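Multicopper oxidase (Uncultured bacterium, PDB 4E9X) probably couples the one-electron oxidation of its substrates to the reduction of dioxygen to water, using type 1 and trinuclear copper sites. Local coordinates at residues L36-E41 with E299-G304; W147-A152 with A165-V170; L181-G186 with T271-D276. All coordinates share one frame; numbering follows the deposited sequence. Where two conformers were deposited one is given.

Interaction 1: L36-E41 with E299-G304; sequences LIHVQE and ESLKQG
S300 and L301 pack against L36 and H38 of strand 36-40, an inner strand of a cupredoxin sheet. The turn that carries the two loop residues, closed by K302 N to E299 O, precedes strand 306-308, which closes the same sheet at its edge. S300 offers CB to L36 CD2 at 3.7 Å, while its hydroxyl is hydrogen-bonded to N294. Its carbonyl O serves twice, accepting Q303 N within the turn and a bound water at 2.7 Å from S300 O. Next in line, L301 crosses the side chains of L36 and H38 at about a right angle and sets its CD2 against both. L36 meets it methyl to methyl, 3.8 Å between the CD2 atoms; with CG placed anti to the backbone N (chi1 167°), L36 can bring CD2 to both loop residues. On H38, L301 CD2 lies over one ring face in a CH-pi contact, 4.3 Å from the ring centroid and 24° off the normal, displaced toward the rim. L301 O, by contrast, lies at the ring edge, 3.6 Å from H38 CE1. I141 of strand 138-147 also touches both leucines. After the turn, G304 O receives the second hydrogen of the bound water at 2.6 Å. The imidazole is thus held at both nitrogens: D125 OD1 hydrogen-bonds NE2, and the water, in the ring plane, is 2.6 Å from H38 ND1.

Interaction 2: W147-A152 with A165-V170; sequences WESAVA and ADYFSV
W147 and S169 meet in the buried half of the contact, where the indole points its N-H edge-on at the serine hydroxyl. The bond from W147 NE1 to S169 OG, 2.8 Å, is almost straight at 169° and stays in the ring plane, which helps to fix the rotation of the indole. I15, V17 and V25 pack on the tryptophan side chain, and Y23 meets its ring edge-to-face. Beside it, W147 CB and Y167 CB are in apolar contact at 4.1 Å on one face of the sheet. W147 N donates to Y167 O at 2.9 Å, but W147 O accepts from two successive amides, D166 N at 3.0 Å and Y167 N at 3.2 Å. This is a classic beta bulge, set where edge strand 167-170 joins the end of strand 138-147. Toward the partly exposed side lie S149, D166 and A165, and the packing thins, though E148 CG still rests on A165 CA. The carboxylate of D166 nevertheless grips S149 twice through its syn lone pairs: OD1 takes S149 N at 2.9 Å, and OD2 takes S149 OG at 2.6 Å. With its CG between backbone N and carbonyl carbon (chi1 51°), the aspartate reaches back to the serine. M162 of a neighbouring subunit packs on D166.

Interaction 3: L181-G186 with T271-D276; sequences LRVKKG and TVIEYD
Strands 181-183 and 271-275 run side by side in parallel, their axes 4.7 Å apart at closest and 18° apart in direction, pairing L181 with I273, R182 with E274 and V183 with Y275. The bonds alternate in the parallel manner: L181 N to V272 O, E274 N to L181 O at 3.0 Å, V183 N to E274 O, and finally D276 N to V183 O at 2.8 Å, where the pairing ends. Strand 181-183 thereby forms an edge of a cupredoxin sheet in which 270-275 lies next, followed by strand 248-253, which carries the copper ligand H252. On one face, R182 and E274 extend alongside each other with guanidinium and carboxylate nearly coplanar. R182 NE makes a salt bridge to E274 OE1 at 2.9 Å, and a water donating to E274 OE2 accepts from R182 NH2, also at 2.9 Å. Y284 holds OE2 as well, and Y291 meets the arginine in a cation-pi contact. A leucine in place of R182 would probably leave E274 OE1 without its charged mate and the water without its guanidinium anchor. The other face is apolar: with CG1 of V183 anti to its carbonyl carbon (chi1 -58°), CG2 sits 3.6 Å above the centre of the Y275 ring, just 6° off the normal. The same methyl touches I273 CG2 at 3.8 Å, while H208 and N245 engage the Y275 hydroxyl.

Strand 138-147 connects the three contacts: I141 touches L36 and L301 of interaction 1, W147 at its end opens interaction 2, and L181 of interaction 3 packs on V140 and M142. None of the contacts touch directly; nearest atoms are about 12 Å apart between interactions 1 and 2, 8 Å between 1 and 3, and 6 Å between 2 and 3. Interactions 2 and 3 follow in series within the long loop closed by interaction 1. The side chain of W147 lies about 13 Å from a bound copper and that of V272 about 10 Å from one, and both interactions 2 and 3 border a neighbouring subunit, whose V78 packs on V272.

Interaction 1: L36-E41 with E299-G304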
ATOM      1  N   LEU A  36      12.840   7.112  23.406  1.00  7.87           N
ATOM      2  CA  LEU A  36      13.558   7.644  22.275  1.00  8.34           C
ATOM      3  C   LEU A  36      15.061   7.448  22.480  1.00  8.70           C
ATOM      4  O   LEU A  36      15.620   7.838  23.523  1.00  9.77           O
ATOM      5  CB  LEU A  36      13.301   9.167  22.174  1.00  9.62           C
ATOM      6  CG  LEU A  36      14.228   9.964  21.232  1.00  9.05           C
ATOM      7  CD1 LEU A  36      14.039   9.580  19.759  1.00 10.69           C
ATOM      8  CD2 LEU A  36      13.922  11.470  21.406  1.00  9.90           C
ATOM      9  N   ILE A  37      15.766   6.927  21.482  1.00  8.69           N
ATOM     10  CA  ILE A  37      17.230   6.867  21.477  1.00  8.40           C
ATOM     11  C   ILE A  37      17.673   7.811  20.372  1.00  9.12           C
ATOM     12  O   ILE A  37      17.260   7.661  19.223  1.00  9.89           O
ATOM     13  CB  ILE A  37      17.742   5.418  21.289  1.00  9.68           C
ATOM     14  CG1 ILE A  37      17.246   4.495  22.374  1.00 12.14           C
ATOM     15  CG2 ILE A  37      19.264   5.457  21.157  1.00 11.49           C
ATOM     16  CD1 ILE A  37      17.564   3.005  22.123  1.00 12.73           C
ATOM     17  N   HIS A  38      18.468   8.790  20.712  1.00  9.16           N
ATOM     18  CA  HIS A  38      18.866   9.852  19.783  1.00  9.08           C
ATOM     19  C   HIS A  38      20.379   9.954  19.858  1.00  9.17           C
ATOM     20  O   HIS A  38      20.934  10.303  20.904  1.00 10.65           O
ATOM     21  CB  HIS A  38      18.155  11.162  20.169  1.00 10.14           C
ATOM     22  CG  HIS A  38      18.280  12.224  19.144  1.00 10.43           C
ATOM     23  ND1 HIS A  38      17.843  13.530  19.357  1.00 11.52           N
ATOM     24  CD2 HIS A  38      18.731  12.225  17.850  1.00 11.10           C
ATOM     25  CE1 HIS A  38      18.042  14.237  18.243  1.00 12.18           C
ATOM     26  NE2 HIS A  38      18.580  13.510  17.332  1.00 11.97           N
ATOM     27  N   VAL A  39      21.052   9.629  18.770  1.00  9.94           N
ATOM     28  CA  VAL A  39      22.515   9.608  18.723  1.00 10.44           C
ATOM     29  C   VAL A  39      22.989  10.278  17.452  1.00 10.63           C
ATOM     30  O   VAL A  39      22.156  10.672  16.612  1.00 10.80           O
ATOM     31  CB  VAL A  39      23.040   8.170  18.842  1.00  9.59           C
ATOM     32  CG1 VAL A  39      22.547   7.487  20.125  1.00 11.39           C
ATOM     33  CG2 VAL A  39      22.704   7.261  17.654  1.00 11.30           C
ATOM     34  N   GLN A  40      24.311  10.418  17.330  1.00 11.49           N
ATOM     35  CA  GLN A  40      24.922  10.998  16.131  1.00 11.82           C
ATOM     36  C   GLN A  40      25.537   9.933  15.244  1.00 11.10           C
ATOM     37  O   GLN A  40      26.052   8.910  15.753  1.00 12.46           O
ATOM     38  CB  GLN A  40      26.036  11.965  16.582  1.00 13.04           C
ATOM     39  CG  GLN A  40      26.563  12.876  15.507  1.00 22.67           C
ATOM     40  CD  GLN A  40      27.391  13.996  16.141  1.00 27.91           C
ATOM     41  OE1 GLN A  40      27.971  13.909  17.227  1.00 30.45           O
ATOM     42  NE2 GLN A  40      27.447  15.115  15.430  1.00 29.97           N
ATOM     43  N   GLU A  41      25.501  10.199  13.934  1.00 10.89           N
ATOM     44  CA  GLU A  41      26.177   9.315  12.990  1.00 11.40           C
ATOM     45  C   GLU A  41      27.602   9.059  13.454  1.00 12.89           C
ATOM     46  O   GLU A  41      28.373   9.956  13.843  1.00 14.20           O
ATOM     47  CB  GLU A  41      26.254  10.022  11.651  1.00 11.91           C
ATOM     48  CG  GLU A  41      26.901   9.230  10.542  1.00 14.35           C
ATOM     49  CD  GLU A  41      26.978   9.988   9.217  1.00 13.93           C
ATOM     50  OE1 GLU A  41      26.528  11.145   9.101  1.00 13.91           O
ATOM     51  OE2 GLU A  41      27.459   9.367   8.241  1.00 15.82           O
ATOM     52  N   GLU A 299       9.723  17.544  22.466  1.00  9.38           N
ATOM     53  CA  GLU A 299      10.596  18.181  23.483  1.00 10.25           C
ATOM     54  C   GLU A 299      11.831  17.315  23.696  1.00  9.74           C
ATOM     55  O   GLU A 299      12.967  17.818  23.706  1.00 11.47           O
ATOM     56  CB  GLU A 299       9.823  18.407  24.787  1.00 10.19           C
ATOM     57  CG  GLU A 299       8.693  19.429  24.568  1.00 12.84           C
ATOM     58  CD  GLU A 299       9.196  20.763  24.012  1.00 17.70           C
ATOM     59  OE1 GLU A 299      10.269  21.343  24.338  1.00 19.89           O
ATOM     60  OE2 GLU A 299       8.509  21.329  23.142  1.00 25.54           O
ATOM     61  N   SER A 300      11.667  15.999  23.824  1.00  9.24           N
ATOM     62  CA  SER A 300      12.853  15.137  23.994  1.00  9.92           C
ATOM     63  C   SER A 300      13.829  15.290  22.833  1.00 10.16           C
ATOM     64  O   SER A 300      15.037  15.206  23.108  1.00 11.27           O
ATOM     65  CB  SER A 300      12.441  13.656  24.050  1.00 10.61           C
ATOM     66  OG  SER A 300      11.552  13.420  25.130  1.00 10.33           O
ATOM     67  N   LEU A 301      13.316  15.467  21.612  1.00 10.74           N
ATOM     68  CA  LEU A 301      14.196  15.582  20.455  1.00 10.94           C
ATOM     69  C   LEU A 301      15.079  16.811  20.531  1.00 12.84           C
ATOM     70  O   LEU A 301      16.090  16.820  19.806  1.00 15.78           O
ATOM     71  CB  LEU A 301      13.360  15.592  19.164  1.00 10.44           C
ATOM     72  CG  LEU A 301      12.903  14.191  18.790  1.00  9.60           C
ATOM     73  CD1 LEU A 301      11.744  14.218  17.812  1.00 10.52           C
ATOM     74  CD2 LEU A 301      14.042  13.392  18.116  1.00 11.73           C
ATOM     75  N   LYS A 302      14.776  17.820  21.350  1.00 11.97           N
ATOM     76  CA  LYS A 302      15.583  19.027  21.496  1.00 14.57           C
ATOM     77  C   LYS A 302      16.585  18.914  22.620  1.00 13.35           C
ATOM     78  O   LYS A 302      17.386  19.865  22.805  1.00 16.07           O
ATOM     79  CB  LYS A 302      14.643  20.199  21.878  1.00 15.13           C
ATOM     80  CG  LYS A 302      13.682  20.550  20.771  1.00 22.98           C
ATOM     81  CD  LYS A 302      13.218  21.971  21.096  1.00 31.48           C
ATOM     82  CE  LYS A 302      11.866  21.838  21.753  1.00 32.62           C
ATOM     83  NZ  LYS A 302      10.903  22.520  20.808  1.00 49.97           N
ATOM     84  N   GLN A 303      16.527  17.804  23.392  1.00 12.82           N
ATOM     85  CA  GLN A 303      17.301  17.801  24.648  1.00 14.76           C
ATOM     86  C   GLN A 303      18.642  17.114  24.565  1.00 15.99           C
ATOM     87  O   GLN A 303      19.179  16.760  25.617  1.00 18.18           O
ATOM     88  CB  GLN A 303      16.389  17.159  25.727  1.00 15.29           C
ATOM     89  CG  GLN A 303      15.200  18.078  26.067  1.00 16.60           C
ATOM     90  CD  GLN A 303      14.137  17.436  26.922  1.00 17.64           C
ATOM     91  OE1 GLN A 303      14.322  16.278  27.300  1.00 18.70           O
ATOM     92  NE2 GLN A 303      13.051  18.161  27.220  1.00 20.36           N
ATOM     93  N   GLY A 304      19.202  16.979  23.377  1.00 15.90           N
ATOM     94  CA  GLY A 304      20.563  16.432  23.198  1.00 17.40           C
ATOM     95  C   GLY A 304      20.526  14.916  23.005  1.00 15.46           C
ATOM     96  O   GLY A 304      19.509  14.199  23.004  1.00 16.07           O
TER
HETATM   97  O   HOH W   1      17.171  14.174  21.790  1.00 13.85           O

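Interaction 2: W147-A152 with A165-V170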
ATOM      1  N   TRP A 147      -4.603  -2.478  17.051  1.00  9.02           N
ATOM      2  CA  TRP A 147      -4.844  -3.212  18.292  1.00  9.41           C
ATOM      3  C   TRP A 147      -6.044  -4.137  18.079  1.00  9.23           C
ATOM      4  O   TRP A 147      -6.979  -3.776  17.398  1.00 10.52           O
ATOM      5  CB  TRP A 147      -5.165  -2.300  19.474  1.00  9.83           C
ATOM      6  CG  TRP A 147      -4.097  -1.232  19.636  1.00  9.77           C
ATOM      7  CD1 TRP A 147      -4.078  -0.025  18.969  1.00  9.13           C
ATOM      8  CD2 TRP A 147      -2.935  -1.275  20.441  1.00 10.08           C
ATOM      9  NE1 TRP A 147      -2.943   0.699  19.339  1.00  9.58           N
ATOM     10  CE2 TRP A 147      -2.234  -0.054  20.238  1.00  9.26           C
ATOM     11  CE3 TRP A 147      -2.412  -2.256  21.318  1.00  9.88           C
ATOM     12  CZ2 TRP A 147      -1.027   0.234  20.898  1.00 10.09           C
ATOM     13  CZ3 TRP A 147      -1.209  -1.923  21.948  1.00 11.71           C
ATOM     14  CH2 TRP A 147      -0.523  -0.710  21.753  1.00 10.61           C
ATOM     15  N   GLU A 148      -5.987  -5.305  18.719  1.00 11.21           N
ATOM     16  CA  GLU A 148      -7.069  -6.301  18.623  1.00 12.47           C
ATOM     17  C   GLU A 148      -7.717  -6.430  19.989  1.00 11.29           C
ATOM     18  O   GLU A 148      -7.129  -7.039  20.889  1.00 13.16           O
ATOM     19  CB  GLU A 148      -6.475  -7.654  18.217  1.00 12.93           C
ATOM     20  CG  GLU A 148      -5.820  -7.545  16.839  1.00 14.56           C
ATOM     21  CD  GLU A 148      -4.858  -8.649  16.514  1.00 15.03           C
ATOM     22  OE1 GLU A 148      -4.783  -9.572  17.360  1.00 18.82           O
ATOM     23  OE2 GLU A 148      -4.167  -8.663  15.490  1.00 20.34           O
ATOM     24  N   SER A 149      -8.889  -5.855  20.210  1.00 12.43           N
ATOM     25  CA  SER A 149      -9.425  -5.804  21.567  1.00 14.25           C
ATOM     26  C   SER A 149      -9.661  -7.186  22.166  1.00 15.71           C
ATOM     27  O   SER A 149      -9.601  -7.290  23.412  1.00 17.32           O
ATOM     28  CB  SER A 149     -10.736  -4.985  21.600  1.00 15.62           C
ATOM     29  OG  SER A 149     -11.781  -5.638  20.918  1.00 17.78           O
ATOM     30  N   ALA A 150      -9.903  -8.206  21.349  1.00 14.24           N
ATOM     31  CA  ALA A 150     -10.179  -9.513  21.963  1.00 14.91           C
ATOM     32  C   ALA A 150      -9.015 -10.064  22.765  1.00 14.47           C
ATOM     33  O   ALA A 150      -9.201 -10.940  23.612  1.00 16.88           O
ATOM     34  CB  ALA A 150     -10.540 -10.523  20.883  1.00 21.06           C
ATOM     35  N   VAL A 151      -7.815  -9.606  22.430  1.00 13.79           N
ATOM     36  CA  VAL A 151      -6.647 -10.152  23.164  1.00 13.11           C
ATOM     37  C   VAL A 151      -6.006  -9.112  24.050  1.00 13.14           C
ATOM     38  O   VAL A 151      -4.832  -9.278  24.460  1.00 14.39           O
ATOM     39  CB  VAL A 151      -5.622 -10.769  22.192  1.00 13.23           C
ATOM     40  CG1 VAL A 151      -6.376 -11.866  21.443  1.00 17.10           C
ATOM     41  CG2 VAL A 151      -4.960  -9.749  21.243  1.00 14.04           C
ATOM     42  N   ALA A 152      -6.726  -8.051  24.388  1.00 13.82           N
ATOM     43  CA  ALA A 152      -6.137  -7.011  25.226  1.00 13.84           C
ATOM     44  C   ALA A 152      -5.585  -7.525  26.539  1.00 14.44           C
ATOM     45  O   ALA A 152      -4.594  -6.987  27.074  1.00 17.66           O
ATOM     46  CB  ALA A 152      -7.190  -5.916  25.511  1.00 12.02           C
ATOM     47  N   ALA A 165      -8.451  -6.473  14.054  1.00 12.48           N
ATOM     48  CA  ALA A 165      -7.858  -5.189  14.526  1.00 11.40           C
ATOM     49  C   ALA A 165      -8.972  -4.169  14.489  1.00 11.28           C
ATOM     50  O   ALA A 165      -9.444  -3.832  13.411  1.00 13.84           O
ATOM     51  CB  ALA A 165      -6.639  -4.807  13.696  1.00 13.36           C
ATOM     52  N   ASP A 166      -9.421  -3.741  15.671  1.00 10.66           N
ATOM     53  CA  ASP A 166     -10.577  -2.899  15.777  1.00 11.09           C
ATOM     54  C   ASP A 166     -10.266  -1.569  16.469  1.00 11.33           C
ATOM     55  O   ASP A 166     -11.167  -0.729  16.595  1.00 11.44           O
ATOM     56  CB  ASP A 166     -11.738  -3.591  16.488  1.00 11.66           C
ATOM     57  CG  ASP A 166     -11.367  -4.227  17.820  1.00 13.65           C
ATOM     58  OD1 ASP A 166     -10.196  -4.279  18.204  1.00 12.02           O
ATOM     59  OD2 ASP A 166     -12.300  -4.717  18.518  1.00 18.48           O
ATOM     60  N   TYR A 167      -9.022  -1.330  16.851  1.00 10.83           N
ATOM     61  CA  TYR A 167      -8.607  -0.019  17.348  1.00  9.72           C
ATOM     62  C   TYR A 167      -7.262   0.325  16.690  1.00  8.77           C
ATOM     63  O   TYR A 167      -6.525  -0.520  16.232  1.00  9.78           O
ATOM     64  CB  TYR A 167      -8.461   0.052  18.851  1.00 10.81           C
ATOM     65  CG  TYR A 167      -9.740  -0.052  19.659  1.00 10.89           C
ATOM     66  CD1 TYR A 167     -10.293   1.056  20.267  1.00 11.15           C
ATOM     67  CD2 TYR A 167     -10.337  -1.319  19.825  1.00 12.30           C
ATOM     68  CE1 TYR A 167     -11.477   0.956  21.042  1.00 12.56           C
ATOM     69  CE2 TYR A 167     -11.505  -1.409  20.590  1.00 13.30           C
ATOM     70  CZ  TYR A 167     -12.071  -0.294  21.198  1.00 13.92           C
ATOM     71  OH  TYR A 167     -13.230  -0.436  21.947  1.00 15.93           O
ATOM     72  N   PHE A 168      -7.040   1.627  16.565  1.00  9.69           N
ATOM     73  CA  PHE A 168      -5.954   2.210  15.737  1.00  9.56           C
ATOM     74  C   PHE A 168      -5.319   3.402  16.437  1.00  8.93           C
ATOM     75  O   PHE A 168      -6.050   4.119  17.134  1.00 11.01           O
ATOM     76  CB  PHE A 168      -6.475   2.603  14.336  1.00  9.82           C
ATOM     77  CG  PHE A 168      -7.260   1.468  13.686  1.00 10.00           C
ATOM     78  CD1 PHE A 168      -6.565   0.507  12.950  1.00 11.58           C
ATOM     79  CD2 PHE A 168      -8.635   1.357  13.876  1.00 10.16           C
ATOM     80  CE1 PHE A 168      -7.263  -0.568  12.422  1.00 12.35           C
ATOM     81  CE2 PHE A 168      -9.327   0.260  13.342  1.00 10.28           C
ATOM     82  CZ  PHE A 168      -8.617  -0.690  12.628  1.00 13.53           C
ATOM     83  N   SER A 169      -4.027   3.643  16.277  1.00  7.42           N
ATOM     84  CA  SER A 169      -3.435   4.695  17.073  1.00  7.26           C
ATOM     85  C   SER A 169      -2.251   5.347  16.384  1.00  7.23           C
ATOM     86  O   SER A 169      -1.626   4.813  15.458  1.00  7.50           O
ATOM     87  CB  SER A 169      -2.961   4.130  18.433  1.00  8.45           C
ATOM     88  OG  SER A 169      -2.029   3.036  18.206  1.00  9.06           O
ATOM     89  N   VAL A 170      -1.916   6.533  16.906  1.00  7.64           N
ATOM     90  CA  VAL A 170      -0.598   7.111  16.744  1.00  7.65           C
ATOM     91  C   VAL A 170       0.011   7.194  18.137  1.00  7.27           C
ATOM     92  O   VAL A 170      -0.643   7.657  19.086  1.00  8.11           O
ATOM     93  CB  VAL A 170      -0.649   8.486  16.023  1.00  8.26           C
ATOM     94  CG1 VAL A 170      -1.611   9.467  16.677  1.00 10.47           C
ATOM     95  CG2 VAL A 170       0.783   9.100  15.950  1.00  9.95           C
TER

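Interaction 3: L181-G186 with T271-D276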
ATOM      1  N   LEU A 181      -0.900  18.692  17.719  1.00  8.10           N
ATOM      2  CA  LEU A 181       0.432  19.109  17.242  0.50  8.21           C
ATOM      3  C   LEU A 181       0.364  20.633  17.199  1.00  8.38           C
ATOM      4  O   LEU A 181      -0.244  21.230  16.282  1.00  8.55           O
ATOM      5  CB  LEU A 181       0.711  18.446  15.894  0.50  9.78           C
ATOM      6  CG  LEU A 181       2.130  18.354  15.361  0.50  9.48           C
ATOM      7  CD1 LEU A 181       2.212  17.465  14.120  0.50  8.31           C
ATOM      8  CD2 LEU A 181       2.688  19.734  15.052  0.50 12.55           C
ATOM      9  N   ARG A 182       0.934  21.296  18.226  1.00  8.62           N
ATOM     10  CA  ARG A 182       0.810  22.744  18.369  1.00  8.45           C
ATOM     11  C   ARG A 182       1.969  23.445  17.692  1.00  8.36           C
ATOM     12  O   ARG A 182       3.144  23.123  17.949  1.00 10.89           O
ATOM     13  CB  ARG A 182       0.707  23.164  19.860  1.00  9.12           C
ATOM     14  CG  ARG A 182      -0.619  22.652  20.430  1.00  9.94           C
ATOM     15  CD  ARG A 182      -0.886  23.271  21.801  1.00  9.94           C
ATOM     16  NE  ARG A 182      -2.172  22.876  22.307  1.00 10.60           N
ATOM     17  CZ  ARG A 182      -2.573  23.057  23.548  1.00 11.10           C
ATOM     18  NH1 ARG A 182      -1.784  23.594  24.448  1.00 11.19           N
ATOM     19  NH2 ARG A 182      -3.796  22.652  23.928  1.00 11.94           N
ATOM     20  N   VAL A 183       1.631  24.378  16.819  1.00  8.44           N
ATOM     21  CA  VAL A 183       2.626  25.140  16.037  1.00  8.93           C
ATOM     22  C   VAL A 183       2.298  26.600  16.138  1.00  8.95           C
ATOM     23  O   VAL A 183       1.232  26.995  16.599  1.00  9.96           O
ATOM     24  CB  VAL A 183       2.641  24.715  14.553  1.00  8.67           C
ATOM     25  CG1 VAL A 183       2.954  23.192  14.486  1.00 11.85           C
ATOM     26  CG2 VAL A 183       1.325  25.061  13.865  1.00 10.48           C
ATOM     27  N   LYS A 184       3.216  27.431  15.651  1.00 10.19           N
ATOM     28  CA  LYS A 184       2.903  28.839  15.404  1.00 10.38           C
ATOM     29  C   LYS A 184       3.367  29.167  13.986  1.00  9.41           C
ATOM     30  O   LYS A 184       4.215  28.503  13.394  1.00 10.66           O
ATOM     31  CB  LYS A 184       3.514  29.794  16.429  1.00 13.44           C
ATOM     32  CG  LYS A 184       5.025  29.873  16.300  1.00 15.08           C
ATOM     33  CD  LYS A 184       5.522  30.899  17.330  1.00 20.39           C
ATOM     34  CE  LYS A 184       6.979  31.218  17.117  1.00 26.51           C
ATOM     35  NZ  LYS A 184       7.396  32.353  18.030  1.00 36.09           N
ATOM     36  N   LYS A 185       2.775  30.222  13.422  1.00  9.85           N
ATOM     37  CA  LYS A 185       3.087  30.601  12.046  1.00 10.02           C
ATOM     38  C   LYS A 185       4.567  30.803  11.859  1.00  9.61           C
ATOM     39  O   LYS A 185       5.186  31.471  12.707  1.00 11.72           O
ATOM     40  CB  LYS A 185       2.301  31.883  11.654  1.00 11.96           C
ATOM     41  CG  LYS A 185       2.402  32.104  10.132  1.00 14.62           C
ATOM     42  CD  LYS A 185       1.752  33.430   9.741  1.00 18.81           C
ATOM     43  CE  LYS A 185       1.746  33.568   8.210  1.00 22.12           C
ATOM     44  NZ  LYS A 185       1.237  34.916   7.807  1.00 33.33           N
ATOM     45  N   GLY A 186       5.142  30.227  10.814  1.00 10.77           N
ATOM     46  CA  GLY A 186       6.582  30.352  10.495  1.00 11.10           C
ATOM     47  C   GLY A 186       7.341  29.120  10.964  1.00 10.60           C
ATOM     48  O   GLY A 186       8.488  28.945  10.612  1.00 12.42           O
ATOM     49  N   THR A 271      -4.817  13.638  14.880  1.00  8.03           N
ATOM     50  CA  THR A 271      -4.400  14.774  15.664  1.00  8.56           C
ATOM     51  C   THR A 271      -4.930  16.029  14.972  1.00  8.56           C
ATOM     52  O   THR A 271      -5.642  15.921  13.948  1.00  8.17           O
ATOM     53  CB  THR A 271      -2.874  14.786  15.873  1.00  8.79           C
ATOM     54  OG1 THR A 271      -2.545  15.930  16.712  1.00  9.96           O
ATOM     55  CG2 THR A 271      -2.109  14.901  14.573  1.00 10.13           C
ATOM     56  N   VAL A 272      -4.634  17.188  15.548  1.00  8.55           N
ATOM     57  CA  VAL A 272      -4.995  18.478  14.926  1.00  7.98           C
ATOM     58  C   VAL A 272      -3.741  19.329  14.960  1.00  7.98           C
ATOM     59  O   VAL A 272      -3.078  19.437  16.032  1.00  8.86           O
ATOM     60  CB  VAL A 272      -6.107  19.167  15.723  1.00  7.90           C
ATOM     61  CG1 VAL A 272      -6.486  20.510  15.125  1.00  9.81           C
ATOM     62  CG2 VAL A 272      -7.318  18.268  15.818  1.00  9.55           C
ATOM     63  N   ILE A 273      -3.389  19.909  13.816  1.00  7.57           N
ATOM     64  CA  ILE A 273      -2.363  20.964  13.767  1.00  7.56           C
ATOM     65  C   ILE A 273      -3.066  22.201  14.273  1.00  7.99           C
ATOM     66  O   ILE A 273      -3.911  22.777  13.550  1.00  8.77           O
ATOM     67  CB  ILE A 273      -1.819  21.142  12.357  1.00  8.04           C
ATOM     68  CG1 ILE A 273      -1.239  19.777  11.848  1.00 10.67           C
ATOM     69  CG2 ILE A 273      -0.801  22.249  12.360  1.00  9.14           C
ATOM     70  CD1 ILE A 273      -1.047  19.775  10.345  1.00 15.89           C
ATOM     71  N   GLU A 274      -2.741  22.605  15.501  1.00  8.47           N
ATOM     72  CA  GLU A 274      -3.365  23.761  16.157  1.00  7.83           C
ATOM     73  C   GLU A 274      -2.383  24.905  16.094  1.00  8.35           C
ATOM     74  O   GLU A 274      -1.295  24.830  16.694  1.00  9.86           O
ATOM     75  CB  GLU A 274      -3.601  23.450  17.627  1.00  9.67           C
ATOM     76  CG  GLU A 274      -4.758  22.455  17.909  1.00  9.80           C
ATOM     77  CD  GLU A 274      -4.934  22.261  19.393  1.00  9.61           C
ATOM     78  OE1 GLU A 274      -4.104  22.741  20.211  1.00 10.10           O
ATOM     79  OE2 GLU A 274      -5.897  21.571  19.760  1.00 10.00           O
ATOM     80  N   TYR A 275      -2.749  25.983  15.403  1.00  8.49           N
ATOM     81  CA  TYR A 275      -1.857  27.148  15.426  1.00  8.51           C
ATOM     82  C   TYR A 275      -2.156  28.042  16.638  1.00  8.37           C
ATOM     83  O   TYR A 275      -3.337  28.317  16.974  1.00  9.47           O
ATOM     84  CB  TYR A 275      -1.986  28.005  14.180  1.00  9.20           C
ATOM     85  CG  TYR A 275      -1.335  27.490  12.893  1.00  8.44           C
ATOM     86  CD1 TYR A 275      -1.824  26.350  12.220  1.00  8.93           C
ATOM     87  CD2 TYR A 275      -0.283  28.186  12.351  1.00  9.01           C
ATOM     88  CE1 TYR A 275      -1.198  25.938  11.042  1.00  8.79           C
ATOM     89  CE2 TYR A 275       0.314  27.825  11.175  1.00  8.66           C
ATOM     90  CZ  TYR A 275      -0.140  26.681  10.519  1.00  8.15           C
ATOM     91  OH  TYR A 275       0.441  26.345   9.332  1.00  8.73           O
ATOM     92  N   ASP A 276      -1.082  28.472  17.258  1.00  8.94           N
ATOM     93  CA  ASP A 276      -1.204  29.241  18.522  1.00  9.97           C
ATOM     94  C   ASP A 276      -2.099  30.458  18.376  1.00  9.89           C
ATOM     95  O   ASP A 276      -2.763  30.825  19.339  1.00 11.54           O
ATOM     96  CB  ASP A 276       0.186  29.711  18.898  1.00 12.38           C
ATOM     97  CG  ASP A 276       1.107  28.639  19.539  1.00 13.16           C
ATOM     98  OD1 ASP A 276       0.574  27.585  19.969  1.00 13.58           O
ATOM     99  OD2 ASP A 276       2.320  28.864  19.642  1.00 15.38           O
TER
HETATM  100  O   HOH W   2      -6.198  22.068  22.396  1.00 15.25           O